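Local coordinates for protein CELL division inhibitor (Pyrococcus furiosus, PDB 1G3R) that binds adenine nucleotides with a magnesium ion and probably hydrolyses ATP, as a P-loop ATPase of the MinD family of cell division regulators, at residues A[12-17]-A[140-145]; A[166-171]-A[187-192]; A[195-200]-A[224-229]. All coordinates share one frame; numbering follows the deposited sequence.

Contact 1: A[12-17]-A[140-145]. With MG (magnesium ion), chain B; ACP (phosphomethylphosphonic acid adenylate ester), chain C.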
loop_
_atom_site.group_PDB
_atom_site.type_symbol
_atom_site.label_atom_id
_atom_site.label_comp_id
_atom_site.label_asym_id
_atom_site.label_seq_id
_atom_site.Cartn_x
_atom_site.Cartn_y
_atom_site.Cartn_z
ATOM N N GLY A 12 -0.040 11.704 -4.702
ATOM C CA GLY A 12 -1.302 11.381 -4.061
ATOM C C GLY A 12 -2.358 11.207 -5.139
ATOM O O GLY A 12 -2.169 11.679 -6.268
ATOM N N GLY A 13 -3.464 10.541 -4.809
ATOM C CA GLY A 13 -4.512 10.314 -5.794
ATOM C C GLY A 13 -3.984 9.373 -6.858
ATOM O O GLY A 13 -4.581 9.184 -7.923
ATOM N N THR A 14 -2.842 8.777 -6.539
ATOM C CA THR A 14 -2.154 7.852 -7.422
ATOM C C THR A 14 -2.677 6.415 -7.326
ATOM O O THR A 14 -2.538 5.637 -8.274
ATOM C CB THR A 14 -0.637 7.868 -7.118
ATOM O OG1 THR A 14 -0.432 7.685 -5.709
ATOM C CG2 THR A 14 -0.014 9.200 -7.541
ATOM N N GLY A 15 -3.271 6.063 -6.188
ATOM C CA GLY A 15 -3.793 4.719 -6.027
ATOM C C GLY A 15 -3.037 3.811 -5.067
ATOM O O GLY A 15 -3.022 2.589 -5.238
ATOM N N LYS A 16 -2.408 4.404 -4.056
ATOM C CA LYS A 16 -1.662 3.645 -3.060
ATOM C C LYS A 16 -2.548 2.643 -2.322
ATOM O O LYS A 16 -2.178 1.484 -2.134
ATOM C CB LYS A 16 -1.036 4.599 -2.044
ATOM C CG LYS A 16 0.073 5.472 -2.600
ATOM C CD LYS A 16 0.613 6.417 -1.532
ATOM C CE LYS A 16 -0.046 7.795 -1.595
ATOM N NZ LYS A 16 -1.520 7.807 -1.354
ATOM N N THR A 17 -3.717 3.099 -1.902
ATOM C CA THR A 17 -4.642 2.249 -1.176
ATOM C C THR A 17 -5.146 1.110 -2.060
ATOM O O THR A 17 -5.326 -0.023 -1.603
ATOM C CB THR A 17 -5.830 3.073 -0.664
ATOM O OG1 THR A 17 -5.336 4.160 0.126
ATOM C CG2 THR A 17 -6.755 2.216 0.194
ATOM N N VAL A 140 4.452 4.003 -6.251
ATOM C CA VAL A 140 3.216 4.045 -7.032
ATOM C C VAL A 140 3.135 5.404 -7.714
ATOM O O VAL A 140 3.324 6.432 -7.071
ATOM C CB VAL A 140 1.971 3.884 -6.133
ATOM C CG1 VAL A 140 0.707 3.978 -6.968
ATOM C CG2 VAL A 140 2.027 2.560 -5.410
ATOM N N THR A 141 2.844 5.419 -9.009
ATOM C CA THR A 141 2.771 6.688 -9.712
ATOM C C THR A 141 1.859 6.669 -10.928
ATOM O O THR A 141 1.528 5.607 -11.454
ATOM C CB THR A 141 4.174 7.127 -10.161
ATOM O OG1 THR A 141 4.107 8.442 -10.732
ATOM C CG2 THR A 141 4.730 6.141 -11.190
ATOM N N ASN A 142 1.465 7.864 -11.363
ATOM C CA ASN A 142 0.600 8.045 -12.527
ATOM C C ASN A 142 1.438 8.489 -13.724
ATOM O O ASN A 142 2.540 9.007 -13.554
ATOM C CB ASN A 142 -0.460 9.113 -12.250
ATOM C CG ASN A 142 -1.307 8.800 -11.029
ATOM O OD1 ASN A 142 -1.891 7.720 -10.916
ATOM N ND2 ASN A 142 -1.386 9.756 -10.110
ATOM N N PRO A 143 0.923 8.297 -14.950
ATOM C CA PRO A 143 1.642 8.689 -16.168
ATOM C C PRO A 143 1.764 10.211 -16.326
ATOM O O PRO A 143 1.787 10.728 -17.444
ATOM C CB PRO A 143 0.802 8.061 -17.281
ATOM C CG PRO A 143 0.167 6.876 -16.611
ATOM C CD PRO A 143 -0.248 7.469 -15.289
ATOM N N GLU A 144 1.827 10.915 -15.199
ATOM C CA GLU A 144 1.955 12.371 -15.185
ATOM C C GLU A 144 3.423 12.695 -14.996
ATOM O O GLU A 144 4.175 11.893 -14.443
ATOM C CB GLU A 144 1.157 12.969 -14.029
ATOM C CG GLU A 144 -0.337 12.722 -14.110
ATOM C CD GLU A 144 -1.026 12.905 -12.770
ATOM O OE1 GLU A 144 -0.786 13.944 -12.114
ATOM O OE2 GLU A 144 -1.810 12.012 -12.375
ATOM N N ILE A 145 3.832 13.876 -15.439
ATOM C CA ILE A 145 5.229 14.259 -15.321
ATOM C C ILE A 145 5.599 14.746 -13.925
ATOM O O ILE A 145 6.544 14.240 -13.316
ATOM C CB ILE A 145 5.596 15.343 -16.364
ATOM C CG1 ILE A 145 7.086 15.675 -16.253
ATOM C CG2 ILE A 145 4.715 16.580 -16.182
ATOM C CD1 ILE A 145 7.998 14.472 -16.492
HETATM MG MG MG B . -5.236 6.384 0.523
HETATM P PG ACP C . -4.628 9.258 -1.017
HETATM O O1G ACP C . -3.503 10.000 -1.405
HETATM O O2G ACP C . -5.586 10.060 -0.279
HETATM O O3G ACP C . -4.072 8.256 -0.016
HETATM P PB ACP C . -4.678 6.904 -2.870
HETATM O O1B ACP C . -3.385 6.997 -3.491
HETATM O O2B ACP C . -4.679 5.811 -1.879
HETATM C C3B ACP C . -5.267 8.322 -2.161
HETATM P PA ACP C . -6.740 5.382 -4.067
HETATM O O1A ACP C . -7.793 5.415 -3.119
HETATM O O2A ACP C . -6.058 4.109 -4.143
HETATM O O3A ACP C . -5.723 6.490 -3.930
HETATM O "O5'" ACP C . -7.392 5.630 -5.394
HETATM C "C5'" ACP C . -8.199 6.808 -5.728
HETATM C "C4'" ACP C . -9.401 6.414 -6.503
HETATM O "O4'" ACP C . -9.054 6.046 -7.871
HETATM C "C3'" ACP C . -10.132 5.214 -5.969
HETATM O "O3'" ACP C . -11.544 5.437 -5.943
HETATM C "C2'" ACP C . -9.814 4.080 -6.886
HETATM O "O2'" ACP C . -10.829 3.099 -7.031
HETATM C "C1'" ACP C . -9.522 4.711 -8.183
HETATM N N9 ACP C . -8.405 4.082 -8.938
HETATM C C8 ACP C . -7.075 3.804 -8.599
HETATM N N7 ACP C . -6.368 3.231 -9.528
HETATM C C5 ACP C . -7.259 3.104 -10.576
HETATM C C6 ACP C . -7.132 2.561 -11.892
HETATM N N6 ACP C . -5.969 2.050 -12.289
HETATM N N1 ACP C . -8.248 2.582 -12.733
HETATM C C2 ACP C . -9.430 3.112 -12.305
HETATM N N3 ACP C . -9.634 3.647 -11.073
HETATM C C4 ACP C . -8.512 3.614 -10.251
HETATM O O HOH W 1 -2.731 5.880 0.679
HETATM O O HOH W 2 -7.445 6.073 -0.543
#
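Thr14 of the Walker A loop packs on Val140 and Asn142, where strand 136-141 ends and its chain turns into a loop. CG2 of Thr14 faces the Asn142 amide and has its ND2 as nearest neighbour. With chi1 at 51°, OG1 of Thr14 sits between the backbone N and the carbonyl carbon. There it passes 4.1 Å from Val140 CG1 and bonds to the hydroxyl of Ser9, which also pairs with Val140 O. The same Val140 methyl lies 3.9 Å from Thr14 O. No hydrogen bond joins the two segments directly, so they meet by packing. This is the P-loop that leads into helix 16-29, with Gly15 as N-cap. The backbone N of Gly15, Lys16 and Thr17 and the Lys16 amine turn to the ATP analogue. O1B of the beta-phosphate is gripped by Gly15 N at 2.9 Å, Lys16 N at 2.8 Å and Lys16 NZ at 2.9 Å. Lys16 starts beside the strand, CG lying 4.3 Å from Val140 CB. The chain then bends at chi3 (-96°) and chi4 (62°), carrying NZ away from the strand to bridge O1B and O1G, the latter at 3.0 Å. Thr17 does not touch 140-145; its OG1 binds the magnesium ion at 2.3 Å and pairs with Asp118, while its N bonds to O2B.

Contact 2: A[166-171]-A[187-192]. With ACP (phosphomethylphosphonic acid adenylate ester), chain C.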
loop_
_atom_site.group_PDB
_atom_site.type_symbol
_atom_site.label_atom_id
_atom_site.label_comp_id
_atom_site.label_asym_id
_atom_site.label_seq_id
_atom_site.Cartn_x
_atom_site.Cartn_y
_atom_site.Cartn_z
ATOM N N LEU A 166 12.185 -1.484 -4.545
ATOM C CA LEU A 166 11.850 -2.619 -5.408
ATOM C C LEU A 166 11.534 -2.204 -6.839
ATOM O O LEU A 166 11.719 -2.977 -7.777
ATOM C CB LEU A 166 10.645 -3.369 -4.839
ATOM C CG LEU A 166 10.706 -3.852 -3.388
ATOM C CD1 LEU A 166 9.368 -4.468 -3.024
ATOM C CD2 LEU A 166 11.821 -4.873 -3.206
ATOM N N GLY A 167 11.052 -0.979 -6.999
ATOM C CA GLY A 167 10.704 -0.485 -8.319
ATOM C C GLY A 167 9.412 0.293 -8.214
ATOM O O GLY A 167 8.969 0.615 -7.114
ATOM N N PHE A 168 8.790 0.598 -9.343
ATOM C CA PHE A 168 7.552 1.350 -9.288
ATOM C C PHE A 168 6.422 0.682 -10.043
ATOM O O PHE A 168 6.604 -0.341 -10.708
ATOM C CB PHE A 168 7.751 2.758 -9.842
ATOM C CG PHE A 168 7.925 2.803 -11.332
ATOM C CD1 PHE A 168 7.048 3.542 -12.124
ATOM C CD2 PHE A 168 8.975 2.123 -11.947
ATOM C CE1 PHE A 168 7.215 3.607 -13.509
ATOM C CE2 PHE A 168 9.150 2.181 -13.329
ATOM C CZ PHE A 168 8.269 2.925 -14.111
ATOM N N VAL A 169 5.251 1.288 -9.921
ATOM C CA VAL A 169 4.042 0.817 -10.565
ATOM C C VAL A 169 3.477 1.987 -11.357
ATOM O O VAL A 169 3.321 3.091 -10.821
ATOM C CB VAL A 169 2.995 0.382 -9.519
ATOM C CG1 VAL A 169 1.707 -0.004 -10.209
ATOM C CG2 VAL A 169 3.527 -0.776 -8.691
ATOM N N LEU A 170 3.196 1.761 -12.634
ATOM C CA LEU A 170 2.626 2.820 -13.457
ATOM C C LEU A 170 1.118 2.576 -13.445
ATOM O O LEU A 170 0.586 1.779 -14.230
ATOM C CB LEU A 170 3.165 2.755 -14.890
ATOM C CG LEU A 170 3.592 4.062 -15.572
ATOM C CD1 LEU A 170 3.345 3.889 -17.063
ATOM C CD2 LEU A 170 2.819 5.270 -15.061
ATOM N N ASN A 171 0.441 3.266 -12.537
ATOM C CA ASN A 171 -0.991 3.122 -12.366
ATOM C C ASN A 171 -1.791 4.110 -13.189
ATOM O O ASN A 171 -1.319 5.208 -13.483
ATOM C CB ASN A 171 -1.345 3.320 -10.893
ATOM C CG ASN A 171 -2.793 2.997 -10.592
ATOM O OD1 ASN A 171 -3.393 3.575 -9.689
ATOM N ND2 ASN A 171 -3.357 2.059 -11.340
ATOM N N ASP A 187 12.675 4.516 -18.019
ATOM C CA ASP A 187 14.010 5.098 -18.002
ATOM C C ASP A 187 13.966 6.522 -17.435
ATOM O O ASP A 187 14.922 7.285 -17.567
ATOM C CB ASP A 187 14.658 5.069 -19.407
ATOM C CG ASP A 187 13.824 5.773 -20.473
ATOM O OD1 ASP A 187 13.462 6.951 -20.267
ATOM O OD2 ASP A 187 13.547 5.152 -21.527
ATOM N N VAL A 188 12.845 6.866 -16.801
ATOM C CA VAL A 188 12.677 8.176 -16.182
ATOM C C VAL A 188 12.787 8.005 -14.675
ATOM O O VAL A 188 13.543 8.718 -14.022
ATOM C CB VAL A 188 11.306 8.799 -16.489
ATOM C CG1 VAL A 188 11.149 10.103 -15.722
ATOM C CG2 VAL A 188 11.171 9.044 -17.971
ATOM N N MET A 189 12.029 7.054 -14.130
ATOM C CA MET A 189 12.048 6.771 -12.693
ATOM C C MET A 189 13.407 6.204 -12.310
ATOM O O MET A 189 13.902 6.430 -11.202
ATOM C CB MET A 189 10.956 5.762 -12.321
ATOM C CG MET A 189 9.538 6.288 -12.460
ATOM S SD MET A 189 9.273 7.792 -11.506
ATOM C CE MET A 189 9.601 7.197 -9.844
ATOM N N GLU A 190 13.998 5.459 -13.239
ATOM C CA GLU A 190 15.312 4.861 -13.036
ATOM C C GLU A 190 15.291 3.727 -12.014
ATOM O O GLU A 190 16.220 3.554 -11.225
ATOM C CB GLU A 190 16.318 5.950 -12.643
ATOM C CG GLU A 190 16.298 7.127 -13.621
ATOM C CD GLU A 190 17.338 8.187 -13.324
ATOM O OE1 GLU A 190 17.412 8.646 -12.164
ATOM O OE2 GLU A 190 18.073 8.568 -14.261
ATOM N N VAL A 191 14.202 2.970 -12.044
ATOM C CA VAL A 191 14.005 1.803 -11.195
ATOM C C VAL A 191 13.132 0.907 -12.050
ATOM O O VAL A 191 12.356 1.396 -12.871
ATOM C CB VAL A 191 13.268 2.132 -9.886
ATOM C CG1 VAL A 191 14.176 2.927 -8.968
ATOM C CG2 VAL A 191 11.993 2.899 -10.191
ATOM N N PRO A 192 13.245 -0.415 -11.879
ATOM C CA PRO A 192 12.437 -1.335 -12.681
ATOM C C PRO A 192 10.938 -1.028 -12.676
ATOM O O PRO A 192 10.369 -0.654 -11.647
ATOM C CB PRO A 192 12.739 -2.698 -12.055
ATOM C CG PRO A 192 14.110 -2.519 -11.469
ATOM C CD PRO A 192 14.018 -1.148 -10.860
HETATM P PG ACP C . -4.628 9.258 -1.017
HETATM O O1G ACP C . -3.503 10.000 -1.405
HETATM O O2G ACP C . -5.586 10.060 -0.279
HETATM O O3G ACP C . -4.072 8.256 -0.016
HETATM P PB ACP C . -4.678 6.904 -2.870
HETATM O O1B ACP C . -3.385 6.997 -3.491
HETATM O O2B ACP C . -4.679 5.811 -1.879
HETATM C C3B ACP C . -5.267 8.322 -2.161
HETATM P PA ACP C . -6.740 5.382 -4.067
HETATM O O1A ACP C . -7.793 5.415 -3.119
HETATM O O2A ACP C . -6.058 4.109 -4.143
HETATM O O3A ACP C . -5.723 6.490 -3.930
HETATM O "O5'" ACP C . -7.392 5.630 -5.394
HETATM C "C5'" ACP C . -8.199 6.808 -5.728
HETATM C "C4'" ACP C . -9.401 6.414 -6.503
HETATM O "O4'" ACP C . -9.054 6.046 -7.871
HETATM C "C3'" ACP C . -10.132 5.214 -5.969
HETATM O "O3'" ACP C . -11.544 5.437 -5.943
HETATM C "C2'" ACP C . -9.814 4.080 -6.886
HETATM O "O2'" ACP C . -10.829 3.099 -7.031
HETATM C "C1'" ACP C . -9.522 4.711 -8.183
HETATM N N9 ACP C . -8.405 4.082 -8.938
HETATM C C8 ACP C . -7.075 3.804 -8.599
HETATM N N7 ACP C . -6.368 3.231 -9.528
HETATM C C5 ACP C . -7.259 3.104 -10.576
HETATM C C6 ACP C . -7.132 2.561 -11.892
HETATM N N6 ACP C . -5.969 2.050 -12.289
HETATM N N1 ACP C . -8.248 2.582 -12.733
HETATM C C2 ACP C . -9.430 3.112 -12.305
HETATM N N3 ACP C . -9.634 3.647 -11.073
HETATM C C4 ACP C . -8.512 3.614 -10.251
#
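Phe168 meets Met189 with its ring and Pro192 with its backbone. Over one face of the ring sits Met189, whose CG lies 3.7 Å from the ring centroid in a CH-pi contact. CG is almost above the ring centre, 13° off the normal. The Met189 chain then bends at chi2 and chi3. Its SD stays above the face, but at a distance of 5.2 Å from the centroid, as a longer Met-aromatic contact. Val191 CG2 comes in beside the ring on the Met189 side and touches Phe168 CD2 at 3.6 Å. The carbonyl oxygens of Val191 and Pro192 lie at the edge, near the ring plane. A chi1 of 72° places CG of Phe168 between its own N and carbonyl carbon, which swings the ring toward the chain that leaves the helix. The backbone is joined as well: Phe168 N donates to Pro192 O at 3.1 Å. Next to it, Gly167 CA comes within 3.3 Å of Pro192 O, an approach that its lack of a side chain allows. Helix 182-189 ends at Met189, and Glu190, with positive phi, turns the chain toward strand 193-198. The contact ties the end of the helix of a beta-alpha-beta unit, and the loop after it, to the unit's first strand, 164-173. Met189 also packs on Leu148, Thr151 and Met152 of helix 145-161, and Phe168 on Leu139 and Thr141 of strand 136-141.

Contact 3: A[195-200]-A[224-229]; sequences AVIPED and KAFVKL. With ACP (phosphomethylphosphonic acid adenylate ester), chain C.
Ile197 reaches from strand 193-198 to Phe226 of helix 221-235, and the two side chains cross at about a right angle. From CB the chain forks. CG2, anti to the backbone N, lies 3.6 Å from N6 of the ATP analogue and also borders Phe226 CZ. CG1 takes the other direction (chi1 -58°) and lies 4.0 Å from Phe226 CE2. A second bend, chi2 -64°, brings the tip CD1 over the centre of the ring, 3.6 Å from its centroid, in a CH-pi contact. CD1 also touches Ala225 CB at 3.8 Å. Here the helix covers one side of the edge strand of the sheet and runs nearly antiparallel to it; the axes of 195-198 and 224-229 come within 8.0 Å, at 160°. Alanines on both sides let the backbones come close. Ala225 CB rests on Pro198 CD and near Val196 O. One helical turn on, Leu229 CD1 meets Ala195 CB at 3.9 Å. Phe226 also packs on Thr18 and Asn22 of helix 16-29. At the end of the strand and just beyond it the backbone holds the adenine. The amino group N6 donates to Pro198 O at 2.8 Å. The ring nitrogen N1 accepts from Asp200 N at 2.9 Å. The Asp200 carboxylate bonds to Ala202 N and to Gly222 N, at the starts of helices 201-209 and 221-235.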
loop_
_atom_site.group_PDB
_atom_site.type_symbol
_atom_site.label_atom_id
_atom_site.label_comp_id
_atom_site.label_asym_id
_atom_site.label_seq_id
_atom_site.Cartn_x
_atom_site.Cartn_y
_atom_site.Cartn_z
ATOM N N ALA A 195 5.047 -3.114 -13.017
ATOM C CA ALA A 195 3.738 -3.408 -13.593
ATOM C C ALA A 195 2.996 -2.173 -14.081
ATOM O O ALA A 195 3.211 -1.060 -13.604
ATOM C CB ALA A 195 2.872 -4.152 -12.575
ATOM N N VAL A 196 2.119 -2.387 -15.049
ATOM C CA VAL A 196 1.305 -1.310 -15.583
ATOM C C VAL A 196 -0.139 -1.610 -15.197
ATOM O O VAL A 196 -0.719 -2.597 -15.654
ATOM C CB VAL A 196 1.401 -1.224 -17.124
ATOM C CG1 VAL A 196 0.477 -0.125 -17.643
ATOM C CG2 VAL A 196 2.838 -0.939 -17.541
ATOM N N ILE A 197 -0.705 -0.778 -14.325
ATOM C CA ILE A 197 -2.087 -0.953 -13.900
ATOM C C ILE A 197 -2.910 0.015 -14.731
ATOM O O ILE A 197 -2.803 1.233 -14.565
ATOM C CB ILE A 197 -2.281 -0.615 -12.414
ATOM C CG1 ILE A 197 -1.378 -1.500 -11.549
ATOM C CG2 ILE A 197 -3.728 -0.814 -12.033
ATOM C CD1 ILE A 197 -1.691 -2.978 -11.618
ATOM N N PRO A 198 -3.735 -0.515 -15.647
ATOM C CA PRO A 198 -4.588 0.288 -16.528
ATOM C C PRO A 198 -5.702 1.035 -15.817
ATOM O O PRO A 198 -6.074 0.708 -14.694
ATOM C CB PRO A 198 -5.140 -0.750 -17.497
ATOM C CG PRO A 198 -5.281 -1.952 -16.620
ATOM C CD PRO A 198 -3.960 -1.952 -15.884
ATOM N N GLU A 199 -6.219 2.058 -16.479
ATOM C CA GLU A 199 -7.324 2.832 -15.936
ATOM C C GLU A 199 -8.529 1.936 -16.200
ATOM O O GLU A 199 -9.045 1.892 -17.316
ATOM C CB GLU A 199 -7.457 4.151 -16.697
ATOM C CG GLU A 199 -8.673 4.993 -16.337
ATOM C CD GLU A 199 -8.600 5.555 -14.938
ATOM O OE1 GLU A 199 -7.474 5.835 -14.474
ATOM O OE2 GLU A 199 -9.667 5.733 -14.308
ATOM N N ASP A 200 -8.956 1.200 -15.181
ATOM C CA ASP A 200 -10.082 0.286 -15.331
ATOM C C ASP A 200 -11.190 0.577 -14.320
ATOM O O ASP A 200 -10.974 0.481 -13.114
ATOM C CB ASP A 200 -9.588 -1.151 -15.160
ATOM C CG ASP A 200 -10.620 -2.177 -15.561
ATOM O OD1 ASP A 200 -11.826 -1.851 -15.549
ATOM O OD2 ASP A 200 -10.223 -3.317 -15.874
ATOM N N LYS A 224 -6.186 -8.832 -13.681
ATOM C CA LYS A 224 -5.058 -9.583 -14.224
ATOM C C LYS A 224 -3.736 -8.853 -14.004
ATOM O O LYS A 224 -2.724 -9.464 -13.644
ATOM C CB LYS A 224 -5.273 -9.838 -15.719
ATOM C CG LYS A 224 -6.439 -10.776 -16.031
ATOM C CD LYS A 224 -6.778 -10.787 -17.529
ATOM C CE LYS A 224 -7.966 -11.711 -17.837
ATOM N NZ LYS A 224 -8.459 -11.627 -19.256
ATOM N N ALA A 225 -3.754 -7.540 -14.214
ATOM C CA ALA A 225 -2.557 -6.724 -14.049
ATOM C C ALA A 225 -2.021 -6.798 -12.627
ATOM O O ALA A 225 -0.809 -6.735 -12.423
ATOM C CB ALA A 225 -2.848 -5.276 -14.426
ATOM N N PHE A 226 -2.912 -6.935 -11.646
ATOM C CA PHE A 226 -2.484 -7.016 -10.254
ATOM C C PHE A 226 -1.982 -8.394 -9.900
ATOM O O PHE A 226 -1.137 -8.542 -9.026
ATOM C CB PHE A 226 -3.616 -6.634 -9.302
ATOM C CG PHE A 226 -3.701 -5.164 -9.026
ATOM C CD1 PHE A 226 -4.840 -4.447 -9.349
ATOM C CD2 PHE A 226 -2.635 -4.494 -8.439
ATOM C CE1 PHE A 226 -4.916 -3.079 -9.090
ATOM C CE2 PHE A 226 -2.703 -3.129 -8.179
ATOM C CZ PHE A 226 -3.844 -2.421 -8.504
ATOM N N VAL A 227 -2.507 -9.411 -10.563
ATOM C CA VAL A 227 -2.051 -10.761 -10.279
ATOM C C VAL A 227 -0.615 -10.867 -10.765
ATOM O O VAL A 227 0.221 -11.498 -10.123
ATOM C CB VAL A 227 -2.917 -11.822 -10.990
ATOM C CG1 VAL A 227 -2.246 -13.188 -10.904
ATOM C CG2 VAL A 227 -4.295 -11.876 -10.344
ATOM N N LYS A 228 -0.326 -10.237 -11.897
ATOM C CA LYS A 228 1.028 -10.268 -12.429
ATOM C C LYS A 228 1.964 -9.534 -11.481
ATOM O O LYS A 228 3.065 -10.012 -11.195
ATOM C CB LYS A 228 1.086 -9.641 -13.827
ATOM C CG LYS A 228 0.672 -10.598 -14.944
ATOM C CD LYS A 228 0.891 -9.989 -16.333
ATOM C CE LYS A 228 -0.142 -8.900 -16.677
ATOM N NZ LYS A 228 -1.510 -9.454 -16.945
ATOM N N LEU A 229 1.525 -8.378 -10.988
ATOM C CA LEU A 229 2.340 -7.610 -10.054
ATOM C C LEU A 229 2.699 -8.504 -8.879
ATOM O O LEU A 229 3.827 -8.496 -8.399
ATOM C CB LEU A 229 1.576 -6.386 -9.546
ATOM C CG LEU A 229 2.274 -5.591 -8.437
ATOM C CD1 LEU A 229 3.637 -5.114 -8.913
ATOM C CD2 LEU A 229 1.408 -4.409 -8.039
HETATM P PG ACP C . -4.628 9.258 -1.017
HETATM O O1G ACP C . -3.503 10.000 -1.405
HETATM O O2G ACP C . -5.586 10.060 -0.279
HETATM O O3G ACP C . -4.072 8.256 -0.016
HETATM P PB ACP C . -4.678 6.904 -2.870
HETATM O O1B ACP C . -3.385 6.997 -3.491
HETATM O O2B ACP C . -4.679 5.811 -1.879
HETATM C C3B ACP C . -5.267 8.322 -2.161
HETATM P PA ACP C . -6.740 5.382 -4.067
HETATM O O1A ACP C . -7.793 5.415 -3.119
HETATM O O2A ACP C . -6.058 4.109 -4.143
HETATM O O3A ACP C . -5.723 6.490 -3.930
HETATM O "O5'" ACP C . -7.392 5.630 -5.394
HETATM C "C5'" ACP C . -8.199 6.808 -5.728
HETATM C "C4'" ACP C . -9.401 6.414 -6.503
HETATM O "O4'" ACP C . -9.054 6.046 -7.871
HETATM C "C3'" ACP C . -10.132 5.214 -5.969
HETATM O "O3'" ACP C . -11.544 5.437 -5.943
HETATM C "C2'" ACP C . -9.814 4.080 -6.886
HETATM O "O2'" ACP C . -10.829 3.099 -7.031
HETATM C "C1'" ACP C . -9.522 4.711 -8.183
HETATM N N9 ACP C . -8.405 4.082 -8.938
HETATM C C8 ACP C . -7.075 3.804 -8.599
HETATM N N7 ACP C . -6.368 3.231 -9.528
HETATM C C5 ACP C . -7.259 3.104 -10.576
HETATM C C6 ACP C . -7.132 2.561 -11.892
HETATM N N6 ACP C . -5.969 2.050 -12.289
HETATM N N1 ACP C . -8.248 2.582 -12.733
HETATM C C2 ACP C . -9.430 3.112 -12.305
HETATM N N3 ACP C . -9.634 3.647 -11.073
HETATM C C4 ACP C . -8.512 3.614 -10.251
#

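How the contacts relate
All three contacts reach the same sheet, on its neighbouring strands 136-141, 164-173 and 193-198. Contact 1 is the buried one; contacts 2 and 3 are partly buried. Contacts 1 and 2 touch through strand pairing, Thr141 with Val169 and Asn171. Contacts 2 and 3 do so through Leu170 with Ala195 and Ile197. Contacts 1 and 3 do not touch, yet both hold the nucleotide: 12-17 takes the phosphates and magnesium, 195-200 the adenine. In contact 2 Asn171 borders the base, but the packing core lies away from it. Its segments share a backbone hydrogen bond, which the other two pairs lack. Contacts 2 and 3 each set a carbon over a phenylalanine face.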